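Salmonella typhimurium DB7155 bacteriophage DET7 tailspike (Bacteriophage, PDB 2V5I) probably binds the O-antigen of the Salmonella host as the phage's receptor-binding tailspike and hydrolyses this polysaccharide. Local coordinates at residues 347-359 with 372-385. Residues are numbered along the deposited sequence; the frame is centred on the assembly and turned at random.
Sequences SNVTVQDCAGAGM and TVIDCNYLNFDSDQ
With CG between the backbone N and the carbonyl carbon (chi1 74°), Tyr378 lays one ring face over Ala355, whose CA stands 3.7 Å from the centroid of the Tyr378 ring, 13° off the ring normal, in a CH-pi contact. The same torsion at Gln352 and Ile374 sets their chains side by side and pointing the same way, Gln352 CB 3.7 Å from Ile374 CG1. Asp353 comes to the tyrosine ring obliquely, its OD1 3.3 Å from Tyr378 CD2 and the carboxylate plane turned 45° from the ring. Both polar ends are tied farther off: Asp353 OD1 in a salt bridge to Lys403, Tyr378 OH in a hydrogen bond to Asn331. Strands 349-352 and 372-374 run parallel as successive rungs of the right-handed beta-helix of P22-like tailspikes, joined by four backbone hydrogen bonds: Thr372 N to Val349 O, Val351 N to Thr372 O, Ile374 N to Val351 O and Asp353 N to Ile374 O. Val351 and Val373 share one face of this sheet, the same side on which Cys376 SG packs 3.8 Å from Val351 CG1 and 3.7 Å from Cys354 CB. On the other face one water bridges Thr350 OG1 and Thr372 OG1, and Thr372 OG1 is also hydrogen-bonded to Arg398; here the second subunit packs, Asn348 ND2 of that subunit hydrogen-bonded to Thr350 OG1. Past the strands the chain of 377-385 loops out, and in a type I turn from Asn377 to Asn380 Leu379 N hydrogen-bonds to Ala355 O. Asn377 braces this loop from within, its OD1 accepting from Phe381 N and its ND2 donating to Phe381 O. Where 347-359 turns a corner at Gly358, Gln385 O accepts from two consecutive amides, Gly358 N at 2.8 Å and Met359 N at 3.2 Å.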
# COMPACT_ATOMS: atom_id res chain seq x y z
N SER A 347 1.10 9.85 1.27
CA SER A 347 1.43 8.52 1.76
C SER A 347 1.44 7.46 0.67
O SER A 347 0.75 7.55 -0.34
CB SER A 347 0.41 8.02 2.82
OG SER A 347 -0.94 8.15 2.34
N ASN A 348 2.30 6.47 0.87
CA ASN A 348 2.25 5.28 0.07
C ASN A 348 2.48 5.60 -1.40
O ASN A 348 1.65 5.32 -2.28
CB ASN A 348 0.96 4.50 0.32
CG ASN A 348 0.66 4.31 1.82
OD1 ASN A 348 1.58 4.12 2.65
ND2 ASN A 348 -0.61 4.44 2.18
N VAL A 349 3.65 6.18 -1.66
CA VAL A 349 4.05 6.58 -3.00
C VAL A 349 5.17 5.70 -3.44
O VAL A 349 6.08 5.48 -2.67
CB VAL A 349 4.56 8.07 -2.94
CG1 VAL A 349 5.31 8.48 -4.20
CG2 VAL A 349 3.39 9.01 -2.70
N THR A 350 5.16 5.23 -4.70
CA THR A 350 6.22 4.38 -5.25
C THR A 350 6.66 4.99 -6.59
O THR A 350 5.89 5.08 -7.55
CB THR A 350 5.70 2.93 -5.47
OG1 THR A 350 5.24 2.40 -4.19
CG2 THR A 350 6.82 2.06 -6.05
N VAL A 351 7.89 5.52 -6.62
CA VAL A 351 8.50 6.04 -7.83
C VAL A 351 9.73 5.18 -8.10
O VAL A 351 10.62 5.09 -7.25
CB VAL A 351 8.88 7.53 -7.66
CG1 VAL A 351 9.52 8.04 -8.93
CG2 VAL A 351 7.68 8.38 -7.34
N GLN A 352 9.81 4.56 -9.27
CA GLN A 352 10.91 3.63 -9.52
C GLN A 352 11.37 3.73 -10.96
O GLN A 352 10.55 3.81 -11.88
CB GLN A 352 10.59 2.21 -9.06
CG GLN A 352 9.43 1.59 -9.59
CD GLN A 352 8.86 0.33 -8.81
OE1 GLN A 352 9.21 -0.05 -7.63
NE2 GLN A 352 7.97 -0.31 -9.49
N ASP A 353 12.69 3.80 -11.15
CA ASP A 353 13.29 3.67 -12.52
C ASP A 353 12.88 4.83 -13.39
O ASP A 353 12.40 4.61 -14.52
CB ASP A 353 12.93 2.31 -13.18
CG ASP A 353 13.89 1.90 -14.32
OD1 ASP A 353 15.00 2.44 -14.41
OD2 ASP A 353 13.52 1.00 -15.09
N CYS A 354 13.10 6.05 -12.88
CA CYS A 354 12.79 7.30 -13.62
C CYS A 354 14.07 7.87 -14.21
O CYS A 354 15.16 7.80 -13.61
CB CYS A 354 12.09 8.37 -12.79
SG CYS A 354 10.37 7.88 -12.37
N ALA A 355 13.98 8.31 -15.46
CA ALA A 355 15.15 8.90 -16.12
C ALA A 355 15.64 10.20 -15.51
O ALA A 355 16.84 10.45 -15.49
CB ALA A 355 14.87 9.11 -17.60
N GLY A 356 14.73 11.06 -15.05
CA GLY A 356 15.10 12.21 -14.25
C GLY A 356 14.81 12.04 -12.75
O GLY A 356 14.77 10.91 -12.24
N ALA A 357 14.63 13.15 -12.06
CA ALA A 357 14.41 13.15 -10.62
C ALA A 357 13.18 12.32 -10.27
O ALA A 357 12.19 12.28 -11.03
CB ALA A 357 14.26 14.53 -10.14
N GLY A 358 13.17 11.76 -9.07
CA GLY A 358 12.01 11.02 -8.65
C GLY A 358 10.93 11.85 -8.01
O GLY A 358 9.75 11.61 -8.24
N MET A 359 11.33 12.79 -7.13
CA MET A 359 10.38 13.68 -6.49
C MET A 359 10.98 15.08 -6.40
O MET A 359 12.13 15.23 -6.03
CB MET A 359 9.96 13.20 -5.08
CG MET A 359 8.86 14.06 -4.45
SD MET A 359 8.17 13.35 -2.94
CE MET A 359 9.43 13.89 -1.77
N THR A 372 8.72 5.30 -1.53
CA THR A 372 9.81 4.55 -2.22
C THR A 372 10.19 5.39 -3.42
O THR A 372 9.31 5.75 -4.23
CB THR A 372 9.27 3.17 -2.72
OG1 THR A 372 8.89 2.35 -1.60
CG2 THR A 372 10.28 2.44 -3.57
N VAL A 373 11.45 5.81 -3.52
CA VAL A 373 11.96 6.55 -4.69
C VAL A 373 13.31 5.95 -5.02
O VAL A 373 14.32 6.32 -4.40
CB VAL A 373 12.10 8.07 -4.43
CG1 VAL A 373 12.57 8.75 -5.69
CG2 VAL A 373 10.82 8.68 -4.02
N ILE A 374 13.35 5.07 -6.02
CA ILE A 374 14.52 4.24 -6.25
C ILE A 374 14.88 4.20 -7.73
O ILE A 374 14.00 4.27 -8.58
CB ILE A 374 14.31 2.80 -5.74
CG1 ILE A 374 13.17 2.11 -6.45
CG2 ILE A 374 14.07 2.80 -4.21
CD1 ILE A 374 12.98 0.71 -6.06
N ASP A 375 16.19 4.09 -8.02
CA ASP A 375 16.69 3.99 -9.42
C ASP A 375 16.17 5.17 -10.23
O ASP A 375 15.85 5.04 -11.44
CB ASP A 375 16.31 2.62 -10.01
CG ASP A 375 17.20 1.51 -9.51
OD1 ASP A 375 18.32 1.84 -9.10
OD2 ASP A 375 16.76 0.34 -9.47
N CYS A 376 16.21 6.35 -9.61
CA CYS A 376 15.87 7.56 -10.32
C CYS A 376 17.12 8.31 -10.82
O CYS A 376 18.27 7.96 -10.52
CB CYS A 376 14.91 8.46 -9.51
SG CYS A 376 13.28 7.64 -9.36
N ASN A 377 16.86 9.30 -11.66
CA ASN A 377 17.92 10.01 -12.40
C ASN A 377 18.86 9.10 -13.18
O ASN A 377 20.06 9.31 -13.22
CB ASN A 377 18.69 10.96 -11.51
CG ASN A 377 19.50 11.96 -12.32
OD1 ASN A 377 19.12 12.29 -13.47
ND2 ASN A 377 20.64 12.41 -11.78
N TYR A 378 18.30 8.06 -13.80
CA TYR A 378 19.17 7.06 -14.44
C TYR A 378 19.86 7.63 -15.69
O TYR A 378 20.86 7.09 -16.10
CB TYR A 378 18.43 5.72 -14.66
CG TYR A 378 17.41 5.65 -15.77
CD1 TYR A 378 17.78 5.79 -17.10
CD2 TYR A 378 16.06 5.37 -15.50
CE1 TYR A 378 16.87 5.73 -18.11
CE2 TYR A 378 15.14 5.30 -16.51
CZ TYR A 378 15.53 5.46 -17.83
OH TYR A 378 14.62 5.37 -18.88
N LEU A 379 19.36 8.73 -16.26
CA LEU A 379 20.05 9.43 -17.36
C LEU A 379 21.06 10.47 -16.86
O LEU A 379 21.69 11.16 -17.66
CB LEU A 379 19.07 10.08 -18.34
CG LEU A 379 18.23 9.13 -19.16
CD1 LEU A 379 17.40 9.90 -20.20
CD2 LEU A 379 19.05 8.11 -19.88
N ASN A 380 21.25 10.59 -15.55
CA ASN A 380 22.34 11.42 -15.03
C ASN A 380 22.23 12.90 -15.37
O ASN A 380 23.25 13.58 -15.72
CB ASN A 380 23.69 10.86 -15.44
CG ASN A 380 24.84 11.35 -14.56
OD1 ASN A 380 24.63 11.80 -13.42
ND2 ASN A 380 26.07 11.27 -15.09
N PHE A 381 21.02 13.43 -15.26
CA PHE A 381 20.81 14.87 -15.29
C PHE A 381 21.53 15.55 -14.12
O PHE A 381 21.84 14.92 -13.11
CB PHE A 381 19.33 15.22 -15.18
CG PHE A 381 18.51 14.87 -16.39
CD1 PHE A 381 18.35 15.78 -17.41
CD2 PHE A 381 17.79 13.70 -16.44
CE1 PHE A 381 17.55 15.48 -18.51
CE2 PHE A 381 16.99 13.38 -17.53
CZ PHE A 381 16.88 14.26 -18.56
N ASP A 382 21.81 16.85 -14.24
CA ASP A 382 22.34 17.58 -13.10
C ASP A 382 21.21 17.90 -12.11
O ASP A 382 20.72 19.05 -12.01
CB ASP A 382 23.05 18.84 -13.59
CG ASP A 382 23.88 19.49 -12.51
OD1 ASP A 382 24.25 18.79 -11.53
OD2 ASP A 382 24.16 20.69 -12.64
N SER A 383 20.77 16.87 -11.38
CA SER A 383 19.61 16.98 -10.49
C SER A 383 19.79 16.00 -9.33
O SER A 383 20.47 14.99 -9.46
CB SER A 383 18.32 16.61 -11.23
OG SER A 383 17.19 16.69 -10.36
N ASP A 384 19.21 16.33 -8.20
CA ASP A 384 19.12 15.39 -7.13
C ASP A 384 17.95 14.44 -7.37
O ASP A 384 17.01 14.82 -8.06
CB ASP A 384 18.93 16.12 -5.82
CG ASP A 384 20.01 17.20 -5.61
OD1 ASP A 384 21.19 16.92 -5.86
OD2 ASP A 384 19.66 18.34 -5.23
N GLN A 385 17.97 13.27 -6.76
CA GLN A 385 16.89 12.28 -6.97
C GLN A 385 15.63 12.64 -6.23
O GLN A 385 14.51 12.41 -6.74
CB GLN A 385 17.37 10.90 -6.61
CG GLN A 385 18.48 10.37 -7.56
CD GLN A 385 19.28 9.22 -7.00
OE1 GLN A 385 18.75 8.29 -6.40
NE2 GLN A 385 20.58 9.26 -7.23
O HOH W 1 7.12 0.66 -2.57